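Local coordinates for probable phospholipase A2 homolog 2 (Oryza sativa, PDB 2WG9), which probably catalyses the calcium-dependent hydrolysis of the 2-acyl groups of membrane phosphoglycerides, releasing lysophospholipids and free fatty acids, at residues L34-Y39 / C100-T105; C23-C28 / P96-N101; C53-A58 / D88-A93; N82-I87 / V108-I113; Q17-T22 / S45-E50. All coordinates share one frame; numbering follows the deposited sequence. Where two conformers were deposited one is given.

How the contacts relate
Contacts 1 and 2 lie next to each other, their centres about 6 Å apart. They share Cys-100 and Asn-101 and meet through the two-stranded antiparallel sheet of strands 24-26 and 35-37. The Cys-23–Cys-53 disulfide ties contact 2 to contact 3, which is nested inside the chain loops closed by contacts 1 and 2. Contacts 3 and 4, centres about 12 Å apart, are joined by the Asp-88–Arg-110 salt bridge. Contact 4 lines the octanoate pocket, which contact 1 also reaches through Leu-34 and Tyr-39; Tyr-39 binds calcium, and Ser-45 of contact 5 bonds to the calcium ligand Asp-64. Contacts 4 and 5 lie on opposite sides of the chain's centre, about 21 Å apart between centres.

Contact 1 of 5, residues L34-Y39 / C100-T105; sequences LRYGKY and CNVGQT. With CA (calcium ion), chain C.
With chi1 at 178°, Tyr-36 holds CG anti to the backbone N, which sends the ring out to Cys-100 and Thr-105. Thr-105 answers with its methyl: CG2 comes obliquely to 3.6 Å from Tyr-36 CD1 and sits between the ring and Leu-34 CD1, 3.8 Å from the latter; Leu-34 also touches the octanoate. At the ring edge, near its plane, sits Cys-100 CB, 3.8 Å from Tyr-36 CD1; the sulfur is also at the edge, with SG 5.2 Å from the ring centroid, a sulfur-aromatic contact. The phenol end passes Val-102, whose CG2 lies 3.5 Å from Tyr-36 OH, and the hydroxyl is hydrogen-bonded to Asp-54 at the start of helix 55-68. A leucine in place of Tyr-36 would probably leave the Asp-54 carboxylate without this mate and open a gap beside Cys-100 and Val-102. Asn-101 caps the adjoining helix: its OD1 accepts from Gln-104 N at 3.0 Å on an in-plane lone pair. The Asn-101 carbonyl O is gripped twice, by Thr-105 N and by Thr-105 OG1 from above the carbonyl plane, which holds the threonine methyl turned to the ring. Downstream of the strand, Tyr-39 O binds the calcium ion at 2.3 Å, alongside water 1 and ligands from Gly-41, Tyr-44 and Asp-64. The packing thus joins helix 102-125 to the strand leading into the calcium-binding loop of secretory phospholipases A2.

Contact 2 of 5, residues C23-C28 / P96-N101; sequences CESQFC and PGNKCN
Cys-28 SG and Cys-100 SG form a disulfide of 2.0 Å with a chi3 of -82°, the left-handed sense. Both sulfurs lie beside their own backbone N, anti to the carbonyl carbon, and the bond fixes the end of segment 23-28 against the residue just before the N-cap of helix 102-125. Direct hydrogen bonding across the contact centres on Ser-25. Its OG stands between backbone N and carbonyl carbon (chi1 48°), the position that points it at the loop, where it accepts a nearly straight bond from Lys-99 N at 2.9 Å. Water 2 adds a bridge: it donates to Cys-23 O and to Gly-97 O and is also bonded to Ser-25 OG at 2.9 Å. The loop has its own brace, an Asx turn in which Asn-98 OD1 accepts from Cys-100 N at 3.0 Å; the donor stands well above the amide plane, while Asn-98 ND2 bonds to Thr-94 OG1. In the fold, this pins the loop between helices 77-88 and 102-125 to strand 24-26, the partner of strand 35-37 in the two-stranded antiparallel sheet. In van der Waals contact, Ser-25 CB sits 3.3 Å from Asn-98 OD1 and, on the disulfide side, 3.5 Å from Cys-100 SG. Lys-99 lays CB and CG along the serine hydroxyl, its CB 3.5 Å from Ser-25 OG, before the chain bends at chi2 and chi4, bringing NZ to a weak bond with Gly-97 O.

Contact 3 of 5, residues C53-A58 / D88-A93; sequences CDALDA and DRVSGA
Asp-54, whose CB approaches Ala-93 O at 3.8 Å, carries one of two carboxylates at the start of helix 55-68, and segment 88-93 comes close to neither carboxylate plane; their oxygens are taken up by other partners. Asp-54 OD1 is met nearly head-on by Asp-57 N at 2.8 Å, the N-cap bond, and OD2, besides its tie to Tyr-36, also bonds to Thr-94 OG1. The capping pose follows from chi1 of 65°, which sets CG between the backbone N and the carbonyl carbon. Asp-57 turns back over the same helix end: OD2 accepts from Cys-53 N at 2.8 Å with its anti lone pair, and the two oxygens also receive the backbone N-H groups of Lys-38 and Tyr-39. Across the contact the touching is mostly apolar. Val-90 points both methyls at the first turn of the helix, CG2 lying 3.7 Å from Leu-56 N and CG1 4.1 Å from Ala-55 CB. The methyl of Ala-55 rests near the loop backbone, 3.5 Å from Ser-91 O. Behind this layer, Val-102 packs on Val-90 and Thr-105 on Leu-56, so helix 102-125 backs both segments. Polar continuity is left to water 3, which accepts from Ala-55 N and donates to Ser-91 O at 2.8 Å and Ala-93 O at 2.6 Å. One water therefore satisfies a helix-start N-H and two loop carbonyls, while the direct touch between helix start and loop rests on the apolar packing of Val-90.

Contact 4 of 5, residues N82-I87 / V108-I113; sequences NLLSCI and VIRGVI. With OCA (octanoic acid (caprylic acid)), chain D.
A guanidinium lies against a leucine methyl: Leu-84 CD2 sits over one face of the Arg-110 guanidinium, 3.9 Å above the plane and offset toward its rim. The two side chains cross at about a right angle, and the same methyl reaches Arg-110 CG at 3.5 Å. The charged end has its mates beyond the two segments, in salt bridges from NH1 to Glu-114 and from NH2 to Asp-88. Further in, the packing is wholly aliphatic. Leu-84 and Ile-113 slide past each other in opposite directions, CD2 to CG2 at 3.7 Å. With chi1 at -177°, Leu-83 stretches out opposite its own amide nitrogen and carries CD2 across Ile-113 at about a right angle, 3.6 Å from its CG1. Ile-87 CD1 meets Ile-109 CG2 obliquely at 3.6 Å. Segments 82-87 and 108-113, of helices 77-88 and 102-125, run antiparallel (156°), their axes 10.0 Å apart at closest. On the inner side lies octanoate: C3 is 3.8 Å from Leu-83 CD2 and 3.8 Å from Ile-113 CD1, while C8 approaches Ile-109. The chemistry thus splits in two, a salt-bridged arginine on the partly exposed side and an apolar wall for the acyl chain beside His-63, the predicted active-site residue.

Contact 5 of 5, residues Q17-T22 / S45-E50; sequences QGCSRT and SGCPGE
Cys-19 and Cys-47 are joined by a disulfide of 2.0 Å with a chi3 of 97°, the right-handed sense, set beside a single beta bridge between Ser-20 and Gly-46. In the bridge, Ser-20 N donates to Ser-45 O and Cys-47 N to Ser-20 O, after which the chain reverses in a type II turn from Cys-47 to Glu-50, with Gly-49 at its positive-phi position. Together they tie the loop before strand 24-26 to the residues that follow the calcium ligand Tyr-44. Arg-21 reaches back across this turn with its chain extended from CG to NE. One face of its guanidinium lies on Cys-47, with CB 3.4 Å above the plane toward the rim. At the guanidinium edge, in plane, NH2 forms a salt bridge to Glu-50 OE2 at 3.0 Å. The two side chains cross at about a right angle, the guanidinium and carboxylate planes turned 71° from each other, and OE2 is met on its anti side. Glu-50 gets there by a bend at chi2 (-67°); its other oxygen is salt-bridged to Lys-38. A glutamine here would probably cost Arg-21 and Lys-38 their shared negative charge and hold the guanidinium less firmly over Cys-47. Nearer the metal, Ser-45 directs OG to Asp-64, a calcium ligand. Ser-20 OG accepts from Thr-22 N at 3.0 Å in an ST turn and is hydrogen-bonded to Tyr-44 OH. Water 5 joins Arg-21 NH2 to Pro-48 O, and water 6 donates to Arg-21 O and, at 2.7 Å, to Glu-50 OE1.

Contact 1 of 5, residues L34-Y39 / C100-T105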
# COMPACT_ATOMS: atom_id res chain seq x y z
N LEU A 34 -1.61 -10.46 0.59
CA LEU A 34 -2.30 -9.56 -0.34
C LEU A 34 -1.34 -9.01 -1.41
O LEU A 34 -0.26 -8.53 -1.08
CB LEU A 34 -2.94 -8.41 0.45
CG LEU A 34 -4.03 -7.53 -0.15
CD1 LEU A 34 -4.96 -7.03 0.95
CD2 LEU A 34 -3.45 -6.35 -0.92
N ARG A 35 -1.75 -9.11 -2.67
CA ARG A 35 -1.08 -8.42 -3.77
C ARG A 35 -2.13 -7.84 -4.69
O ARG A 35 -2.89 -8.57 -5.33
CB ARG A 35 -0.13 -9.34 -4.54
CG ARG A 35 1.11 -9.69 -3.76
CD ARG A 35 2.09 -10.47 -4.58
NE ARG A 35 3.31 -10.70 -3.82
CZ ARG A 35 4.27 -11.54 -4.19
NH1 ARG A 35 4.16 -12.25 -5.31
NH2 ARG A 35 5.35 -11.68 -3.42
N TYR A 36 -2.18 -6.51 -4.75
CA TYR A 36 -3.23 -5.78 -5.44
C TYR A 36 -2.58 -4.66 -6.25
O TYR A 36 -1.78 -3.88 -5.71
CB TYR A 36 -4.21 -5.22 -4.40
CG TYR A 36 -5.34 -4.38 -4.91
CD1 TYR A 36 -6.66 -4.86 -4.90
CD2 TYR A 36 -5.13 -3.07 -5.36
CE1 TYR A 36 -7.72 -4.08 -5.35
CE2 TYR A 36 -6.17 -2.29 -5.82
CZ TYR A 36 -7.46 -2.79 -5.81
OH TYR A 36 -8.49 -2.00 -6.26
N GLY A 37 -2.94 -4.58 -7.53
CA GLY A 37 -2.32 -3.62 -8.44
C GLY A 37 -0.84 -3.93 -8.58
O GLY A 37 -0.45 -5.10 -8.51
N LYS A 38 -0.03 -2.90 -8.76
CA LYS A 38 1.42 -3.05 -8.88
C LYS A 38 2.12 -2.74 -7.55
O LYS A 38 3.31 -3.04 -7.39
CB LYS A 38 1.99 -2.15 -9.98
CG LYS A 38 1.57 -2.49 -11.41
CD LYS A 38 1.92 -1.35 -12.36
CE LYS A 38 1.34 -1.53 -13.75
NZ LYS A 38 1.71 -0.40 -14.67
N TYR A 39 1.38 -2.13 -6.61
CA TYR A 39 1.98 -1.54 -5.40
C TYR A 39 1.44 -2.02 -4.04
O TYR A 39 2.16 -1.99 -3.05
CB TYR A 39 1.91 0.00 -5.45
CG TYR A 39 2.73 0.63 -6.56
CD1 TYR A 39 2.17 0.92 -7.81
CD2 TYR A 39 4.08 0.93 -6.36
CE1 TYR A 39 2.94 1.50 -8.83
CE2 TYR A 39 4.86 1.50 -7.37
CZ TYR A 39 4.29 1.78 -8.60
OH TYR A 39 5.06 2.35 -9.60
N CYS A 100 -10.31 -8.71 -7.02
CA CYS A 100 -10.57 -8.20 -5.68
C CYS A 100 -11.73 -7.22 -5.69
O CYS A 100 -12.09 -6.68 -6.74
CB CYS A 100 -9.32 -7.52 -5.10
SG CYS A 100 -7.86 -8.59 -4.86
N ASN A 101 -12.30 -7.01 -4.52
CA ASN A 101 -13.26 -5.94 -4.30
C ASN A 101 -12.53 -4.73 -3.73
O ASN A 101 -11.85 -4.84 -2.71
CB ASN A 101 -14.35 -6.42 -3.34
CG ASN A 101 -15.43 -5.40 -3.11
OD1 ASN A 101 -15.30 -4.52 -2.26
ND2 ASN A 101 -16.51 -5.51 -3.88
N VAL A 102 -12.66 -3.57 -4.39
CA VAL A 102 -11.92 -2.37 -4.01
C VAL A 102 -12.12 -2.00 -2.54
O VAL A 102 -11.16 -1.91 -1.78
CB VAL A 102 -12.24 -1.16 -4.93
CG1 VAL A 102 -11.45 0.06 -4.49
CG2 VAL A 102 -11.93 -1.49 -6.38
N GLY A 103 -13.38 -1.81 -2.15
CA GLY A 103 -13.72 -1.39 -0.79
C GLY A 103 -13.29 -2.40 0.26
O GLY A 103 -12.77 -2.03 1.30
N GLN A 104 -13.51 -3.68 -0.03
CA GLN A 104 -13.08 -4.77 0.84
C GLN A 104 -11.56 -4.79 1.06
O GLN A 104 -11.10 -4.84 2.19
CB GLN A 104 -13.56 -6.10 0.28
CG GLN A 104 -13.37 -7.28 1.22
CD GLN A 104 -13.74 -8.61 0.59
OE1 GLN A 104 -13.59 -8.82 -0.63
NE2 GLN A 104 -14.22 -9.54 1.41
N THR A 105 -10.80 -4.75 -0.04
CA THR A 105 -9.33 -4.78 0.04
C THR A 105 -8.81 -3.55 0.78
O THR A 105 -7.90 -3.66 1.60
CB THR A 105 -8.69 -4.89 -1.37
OG1 THR A 105 -9.05 -6.15 -1.95
CG2 THR A 105 -7.15 -4.82 -1.29
CA CA C . 3.73 -2.41 -1.49
O HOH W 1 5.75 -2.79 -0.24

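Contact 2 of 5, residues C23-C28 / P96-N101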
# COMPACT_ATOMS: atom_id res chain seq x y z
N CYS A 23 -0.84 -5.60 -12.93
CA CYS A 23 -1.92 -5.33 -11.98
C CYS A 23 -2.42 -6.65 -11.40
O CYS A 23 -3.17 -7.38 -12.05
CB CYS A 23 -3.06 -4.57 -12.65
SG CYS A 23 -2.55 -2.97 -13.34
N GLU A 24 -2.00 -6.94 -10.17
CA GLU A 24 -2.37 -8.18 -9.49
C GLU A 24 -3.67 -8.07 -8.68
O GLU A 24 -4.14 -6.97 -8.37
CB GLU A 24 -1.21 -8.65 -8.59
CG GLU A 24 0.05 -9.07 -9.35
CD GLU A 24 -0.19 -10.21 -10.33
OE1 GLU A 24 -0.95 -11.14 -9.99
OE2 GLU A 24 0.37 -10.17 -11.44
N SER A 25 -4.26 -9.22 -8.37
CA SER A 25 -5.41 -9.27 -7.47
C SER A 25 -5.47 -10.64 -6.81
O SER A 25 -6.33 -11.47 -7.13
CB SER A 25 -6.71 -8.89 -8.19
OG SER A 25 -6.87 -9.58 -9.41
N GLN A 26 -4.53 -10.85 -5.88
CA GLN A 26 -4.30 -12.13 -5.23
C GLN A 26 -4.43 -11.99 -3.72
O GLN A 26 -4.05 -10.97 -3.15
CB GLN A 26 -2.89 -12.65 -5.56
CG GLN A 26 -2.62 -12.89 -7.04
CD GLN A 26 -3.39 -14.09 -7.59
OE1 GLN A 26 -3.55 -15.11 -6.91
NE2 GLN A 26 -3.86 -13.97 -8.83
N PHE A 27 -4.97 -13.03 -3.07
CA PHE A 27 -5.17 -13.05 -1.63
C PHE A 27 -5.81 -11.74 -1.13
O PHE A 27 -5.35 -11.14 -0.17
CB PHE A 27 -3.85 -13.35 -0.91
CG PHE A 27 -3.25 -14.68 -1.29
CD1 PHE A 27 -2.18 -14.75 -2.18
CD2 PHE A 27 -3.75 -15.86 -0.75
CE1 PHE A 27 -1.62 -15.98 -2.53
CE2 PHE A 27 -3.21 -17.10 -1.10
CZ PHE A 27 -2.15 -17.16 -1.99
N CYS A 28 -6.88 -11.35 -1.82
CA CYS A 28 -7.57 -10.07 -1.62
C CYS A 28 -7.86 -9.71 -0.17
O CYS A 28 -7.88 -8.53 0.19
CB CYS A 28 -8.87 -10.05 -2.43
SG CYS A 28 -8.62 -10.35 -4.20
N PRO A 96 -9.30 -3.52 -15.31
CA PRO A 96 -9.98 -4.72 -15.79
C PRO A 96 -9.27 -5.98 -15.32
O PRO A 96 -8.03 -6.02 -15.26
CB PRO A 96 -9.91 -4.60 -17.32
CG PRO A 96 -8.92 -3.55 -17.61
CD PRO A 96 -8.79 -2.68 -16.41
N GLY A 97 -10.04 -7.00 -14.97
CA GLY A 97 -9.47 -8.24 -14.47
C GLY A 97 -9.16 -8.23 -12.98
O GLY A 97 -8.54 -9.16 -12.47
N ASN A 98 -9.58 -7.18 -12.28
CA ASN A 98 -9.43 -7.10 -10.83
C ASN A 98 -10.36 -8.10 -10.14
O ASN A 98 -11.57 -7.92 -10.12
CB ASN A 98 -9.73 -5.68 -10.33
CG ASN A 98 -9.38 -5.47 -8.87
OD1 ASN A 98 -8.88 -6.37 -8.19
ND2 ASN A 98 -9.62 -4.26 -8.38
N LYS A 99 -9.77 -9.17 -9.60
CA LYS A 99 -10.53 -10.21 -8.92
C LYS A 99 -10.88 -9.81 -7.48
O LYS A 99 -11.65 -10.51 -6.80
CB LYS A 99 -9.75 -11.53 -8.92
CG LYS A 99 -9.29 -12.01 -10.30
CD LYS A 99 -10.43 -12.64 -11.08
CE LYS A 99 -9.90 -13.34 -12.32
NZ LYS A 99 -9.33 -12.39 -13.32
N CYS A 100 -10.31 -8.71 -7.02
CA CYS A 100 -10.57 -8.20 -5.68
C CYS A 100 -11.73 -7.22 -5.69
O CYS A 100 -12.09 -6.68 -6.74
CB CYS A 100 -9.32 -7.52 -5.10
SG CYS A 100 -7.86 -8.59 -4.86
N ASN A 101 -12.30 -7.01 -4.52
CA ASN A 101 -13.26 -5.94 -4.30
C ASN A 101 -12.53 -4.73 -3.73
O ASN A 101 -11.85 -4.84 -2.71
CB ASN A 101 -14.35 -6.42 -3.34
CG ASN A 101 -15.43 -5.40 -3.11
OD1 ASN A 101 -15.30 -4.52 -2.26
ND2 ASN A 101 -16.51 -5.51 -3.88
O HOH W 2 -5.52 -8.85 -11.84

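Contact 3 of 5, residues C53-A58 / D88-A93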
# COMPACT_ATOMS: atom_id res chain seq x y z
N CYS A 53 -2.54 1.06 -10.91
CA CYS A 53 -3.62 0.41 -11.64
C CYS A 53 -4.98 1.04 -11.38
O CYS A 53 -5.91 0.87 -12.17
CB CYS A 53 -3.64 -1.07 -11.29
SG CYS A 53 -2.11 -1.90 -11.68
N ASP A 54 -5.10 1.72 -10.24
CA ASP A 54 -6.31 2.45 -9.86
C ASP A 54 -5.96 3.38 -8.71
O ASP A 54 -4.77 3.54 -8.38
CB ASP A 54 -7.49 1.51 -9.52
CG ASP A 54 -7.24 0.64 -8.28
OD1 ASP A 54 -6.17 0.73 -7.63
OD2 ASP A 54 -8.14 -0.16 -7.96
N ALA A 55 -6.97 4.01 -8.11
CA ALA A 55 -6.78 4.97 -7.02
C ALA A 55 -6.17 4.34 -5.77
O ALA A 55 -5.28 4.91 -5.14
CB ALA A 55 -8.11 5.66 -6.66
N LEU A 56 -6.66 3.15 -5.42
CA LEU A 56 -6.10 2.40 -4.29
C LEU A 56 -4.63 2.05 -4.53
O LEU A 56 -3.80 2.23 -3.65
CB LEU A 56 -6.92 1.15 -3.97
CG LEU A 56 -6.49 0.34 -2.73
CD1 LEU A 56 -6.47 1.19 -1.45
CD2 LEU A 56 -7.39 -0.89 -2.55
N ASP A 57 -4.33 1.57 -5.73
CA ASP A 57 -2.94 1.24 -6.09
C ASP A 57 -2.04 2.48 -5.99
O ASP A 57 -0.88 2.39 -5.55
CB ASP A 57 -2.89 0.64 -7.49
CG ASP A 57 -1.65 -0.18 -7.73
OD1 ASP A 57 -1.08 -0.71 -6.75
OD2 ASP A 57 -1.25 -0.32 -8.91
N ALA A 58 -2.57 3.63 -6.40
CA ALA A 58 -1.85 4.90 -6.31
C ALA A 58 -1.54 5.29 -4.86
O ALA A 58 -0.44 5.76 -4.58
CB ALA A 58 -2.61 6.03 -7.04
N ASP A 88 -9.25 6.38 2.44
CA ASP A 88 -10.59 6.88 2.74
C ASP A 88 -11.22 7.66 1.56
O ASP A 88 -12.43 7.85 1.51
CB ASP A 88 -10.57 7.73 4.02
CG ASP A 88 -10.34 6.89 5.29
OD1 ASP A 88 -10.47 5.64 5.24
OD2 ASP A 88 -10.04 7.49 6.35
N ARG A 89 -10.39 8.07 0.61
CA ARG A 89 -10.85 8.93 -0.49
C ARG A 89 -10.73 8.27 -1.86
O ARG A 89 -10.74 8.95 -2.89
CB ARG A 89 -10.11 10.27 -0.45
CG ARG A 89 -10.53 11.13 0.73
CD ARG A 89 -9.40 12.01 1.24
NE ARG A 89 -9.85 12.80 2.38
CZ ARG A 89 -9.81 12.39 3.65
NH1 ARG A 89 -9.33 11.19 3.95
NH2 ARG A 89 -10.24 13.18 4.62
N VAL A 90 -10.62 6.95 -1.85
CA VAL A 90 -10.46 6.16 -3.07
C VAL A 90 -11.78 6.05 -3.83
O VAL A 90 -12.82 5.73 -3.25
CB VAL A 90 -9.87 4.77 -2.71
CG1 VAL A 90 -10.25 3.72 -3.72
CG2 VAL A 90 -8.36 4.86 -2.57
N SER A 91 -11.75 6.33 -5.14
CA SER A 91 -12.93 6.23 -5.99
C SER A 91 -12.59 5.99 -7.47
O SER A 91 -11.41 5.95 -7.86
CB SER A 91 -13.81 7.48 -5.84
OG SER A 91 -13.11 8.65 -6.24
N GLY A 92 -13.62 5.82 -8.28
CA GLY A 92 -13.46 5.63 -9.72
C GLY A 92 -13.35 4.18 -10.16
O GLY A 92 -13.52 3.25 -9.36
N ALA A 93 -13.08 4.00 -11.44
CA ALA A 93 -12.95 2.67 -12.03
C ALA A 93 -11.72 1.96 -11.48
O ALA A 93 -10.70 2.60 -11.19
CB ALA A 93 -12.86 2.77 -13.55
O HOH W 3 -9.74 4.28 -9.40

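Contact 4 of 5, residues N82-I87 / V108-I113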
# COMPACT_ATOMS: atom_id res chain seq x y z
N ASN A 82 -0.84 9.31 6.05
CA ASN A 82 -1.16 9.72 4.67
C ASN A 82 -1.86 8.60 3.89
O ASN A 82 -2.76 8.87 3.11
CB ASN A 82 0.10 10.17 3.92
CG ASN A 82 0.64 11.51 4.40
OD1 ASN A 82 -0.02 12.24 5.15
ND2 ASN A 82 1.84 11.85 3.96
N LEU A 83 -1.44 7.36 4.12
CA LEU A 83 -2.07 6.20 3.47
C LEU A 83 -3.54 6.07 3.89
O LEU A 83 -4.41 5.88 3.04
CB LEU A 83 -1.28 4.90 3.74
CG LEU A 83 -1.79 3.61 3.06
CD1 LEU A 83 -2.01 3.79 1.56
CD2 LEU A 83 -0.86 2.43 3.29
N LEU A 84 -3.81 6.18 5.19
CA LEU A 84 -5.18 6.14 5.70
C LEU A 84 -6.06 7.23 5.08
O LEU A 84 -7.16 6.95 4.62
CB LEU A 84 -5.21 6.25 7.24
CG LEU A 84 -4.60 5.10 8.06
CD1 LEU A 84 -4.71 5.40 9.56
CD2 LEU A 84 -5.26 3.77 7.73
N SER A 85 -5.54 8.46 5.04
CA SER A 85 -6.23 9.57 4.37
C SER A 85 -6.54 9.25 2.92
O SER A 85 -7.66 9.46 2.45
CB SER A 85 -5.39 10.86 4.46
OG SER A 85 -5.16 11.22 5.81
N CYS A 86 -5.54 8.72 2.21
CA CYS A 86 -5.68 8.36 0.80
C CYS A 86 -6.73 7.25 0.59
O CYS A 86 -7.64 7.39 -0.24
CB CYS A 86 -4.31 7.95 0.23
SG CYS A 86 -4.25 7.82 -1.58
N ILE A 87 -6.60 6.16 1.35
CA ILE A 87 -7.56 5.04 1.32
C ILE A 87 -9.01 5.49 1.49
O ILE A 87 -9.91 5.02 0.76
CB ILE A 87 -7.22 3.97 2.40
CG1 ILE A 87 -5.99 3.16 2.01
CG2 ILE A 87 -8.41 3.03 2.63
CD1 ILE A 87 -5.43 2.30 3.16
N VAL A 108 -9.12 -4.03 4.48
CA VAL A 108 -8.08 -4.95 4.99
C VAL A 108 -6.74 -4.20 5.16
O VAL A 108 -6.08 -4.31 6.20
CB VAL A 108 -7.93 -6.21 4.09
CG1 VAL A 108 -6.77 -7.10 4.56
CG2 VAL A 108 -9.25 -7.02 4.08
N ILE A 109 -6.37 -3.41 4.16
CA ILE A 109 -5.16 -2.58 4.25
C ILE A 109 -5.31 -1.58 5.40
O ILE A 109 -4.40 -1.43 6.21
CB ILE A 109 -4.87 -1.83 2.91
CG1 ILE A 109 -4.59 -2.85 1.80
CG2 ILE A 109 -3.71 -0.84 3.09
CD1 ILE A 109 -4.75 -2.30 0.37
N ARG A 110 -6.48 -0.94 5.47
CA ARG A 110 -6.74 0.08 6.49
C ARG A 110 -6.54 -0.46 7.90
O ARG A 110 -5.92 0.20 8.72
CB ARG A 110 -8.15 0.66 6.34
CG ARG A 110 -8.21 2.11 6.80
CD ARG A 110 -9.60 2.58 7.25
NE ARG A 110 -9.59 4.04 7.42
CZ ARG A 110 -9.14 4.68 8.51
NH1 ARG A 110 -8.68 4.00 9.55
NH2 ARG A 110 -9.16 6.00 8.56
N GLY A 111 -7.07 -1.65 8.18
CA GLY A 111 -6.91 -2.28 9.50
C GLY A 111 -5.46 -2.41 9.94
O GLY A 111 -5.10 -2.07 11.07
N VAL A 112 -4.62 -2.91 9.03
CA VAL A 112 -3.18 -3.10 9.27
C VAL A 112 -2.45 -1.78 9.48
O VAL A 112 -1.60 -1.67 10.38
CB VAL A 112 -2.53 -3.89 8.10
CG1 VAL A 112 -1.01 -3.93 8.22
CG2 VAL A 112 -3.10 -5.31 8.02
N ILE A 113 -2.77 -0.79 8.66
CA ILE A 113 -2.10 0.52 8.72
C ILE A 113 -2.47 1.31 9.99
O ILE A 113 -1.63 2.01 10.56
CB ILE A 113 -2.30 1.34 7.41
CG1 ILE A 113 -1.70 0.59 6.21
CG2 ILE A 113 -1.67 2.75 7.52
CD1 ILE A 113 -0.19 0.23 6.34
C1 OCA D . 1.38 -0.67 0.49
C2 OCA D . 0.15 -0.87 1.38
C3 OCA D . 0.53 -1.07 2.84
C4 OCA D . 1.13 -2.45 3.11
C5 OCA D . 0.14 -3.59 2.86
C6 OCA D . -0.71 -3.89 4.10
C7 OCA D . -1.13 -5.36 4.14
C8 OCA D . -2.63 -5.50 3.87
O1 OCA D . 1.86 -1.68 -0.06
O2 OCA D . 1.81 0.50 0.38

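Contact 5 of 5, residues Q17-T22 / S45-E50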
# COMPACT_ATOMS: atom_id res chain seq x y z
N GLN A 17 14.66 -4.47 -11.07
CA GLN A 17 14.53 -5.90 -10.80
C GLN A 17 13.77 -6.13 -9.48
O GLN A 17 13.82 -5.28 -8.58
CB GLN A 17 15.91 -6.58 -10.75
CG GLN A 17 16.65 -6.65 -12.10
CD GLN A 17 18.07 -7.24 -12.00
OE1 GLN A 17 18.79 -7.01 -11.02
NE2 GLN A 17 18.47 -8.00 -13.01
N GLY A 18 13.05 -7.25 -9.38
CA GLY A 18 12.34 -7.62 -8.15
C GLY A 18 11.11 -6.78 -7.86
O GLY A 18 10.75 -6.55 -6.71
N CYS A 19 10.46 -6.33 -8.93
CA CYS A 19 9.32 -5.42 -8.85
C CYS A 19 8.25 -5.80 -9.87
O CYS A 19 8.52 -6.54 -10.82
CB CYS A 19 9.80 -3.98 -9.08
SG CYS A 19 10.82 -3.77 -10.57
N SER A 20 7.03 -5.29 -9.67
CA SER A 20 5.91 -5.64 -10.53
C SER A 20 5.65 -4.62 -11.64
O SER A 20 5.76 -3.42 -11.43
CB SER A 20 4.64 -5.82 -9.70
OG SER A 20 3.50 -6.00 -10.53
N ARG A 21 5.27 -5.14 -12.81
CA ARG A 21 4.73 -4.33 -13.91
C ARG A 21 3.32 -4.80 -14.27
O ARG A 21 2.79 -4.43 -15.32
CB ARG A 21 5.64 -4.42 -15.14
CG ARG A 21 7.13 -4.18 -14.87
CD ARG A 21 7.93 -4.08 -16.17
NE ARG A 21 9.36 -3.91 -15.91
CZ ARG A 21 9.96 -2.74 -15.69
NH1 ARG A 21 11.27 -2.71 -15.47
NH2 ARG A 21 9.27 -1.61 -15.68
N THR A 22 2.70 -5.58 -13.38
CA THR A 22 1.40 -6.20 -13.64
C THR A 22 0.39 -5.88 -12.53
O THR A 22 0.74 -5.88 -11.35
CB THR A 22 1.52 -7.74 -13.84
OG1 THR A 22 0.25 -8.37 -13.61
CG2 THR A 22 2.52 -8.35 -12.89
N SER A 45 6.05 -4.20 -4.70
CA SER A 45 6.00 -2.84 -5.22
C SER A 45 6.27 -2.79 -6.72
O SER A 45 6.83 -3.73 -7.29
CB SER A 45 7.00 -1.94 -4.47
OG SER A 45 6.60 -0.57 -4.55
N GLY A 46 5.87 -1.68 -7.34
CA GLY A 46 5.97 -1.52 -8.78
C GLY A 46 7.36 -1.07 -9.20
O GLY A 46 8.08 -0.43 -8.43
N CYS A 47 7.73 -1.43 -10.42
CA CYS A 47 9.01 -1.02 -10.98
C CYS A 47 9.01 0.49 -11.20
O CYS A 47 7.95 1.09 -11.37
CB CYS A 47 9.28 -1.78 -12.28
SG CYS A 47 9.45 -3.59 -12.05
N PRO A 48 10.20 1.13 -11.14
CA PRO A 48 10.25 2.59 -11.34
C PRO A 48 9.52 3.03 -12.61
O PRO A 48 9.66 2.42 -13.68
CB PRO A 48 11.75 2.88 -11.41
CG PRO A 48 12.37 1.79 -10.58
CD PRO A 48 11.54 0.57 -10.87
N GLY A 49 8.68 4.06 -12.46
CA GLY A 49 7.94 4.61 -13.59
C GLY A 49 6.59 3.98 -13.86
O GLY A 49 5.80 4.54 -14.62
N GLU A 50 6.31 2.82 -13.25
CA GLU A 50 5.05 2.09 -13.49
C GLU A 50 3.84 2.83 -12.95
O GLU A 50 3.78 3.14 -11.75
CB GLU A 50 5.07 0.68 -12.88
CG GLU A 50 5.99 -0.32 -13.56
CD GLU A 50 5.54 -0.69 -14.96
OE1 GLU A 50 4.33 -0.81 -15.20
OE2 GLU A 50 6.42 -0.86 -15.83
O HOH W 4 8.90 -5.57 -4.90
O HOH W 5 11.13 0.49 -14.79
O HOH W 6 3.26 -2.11 -17.29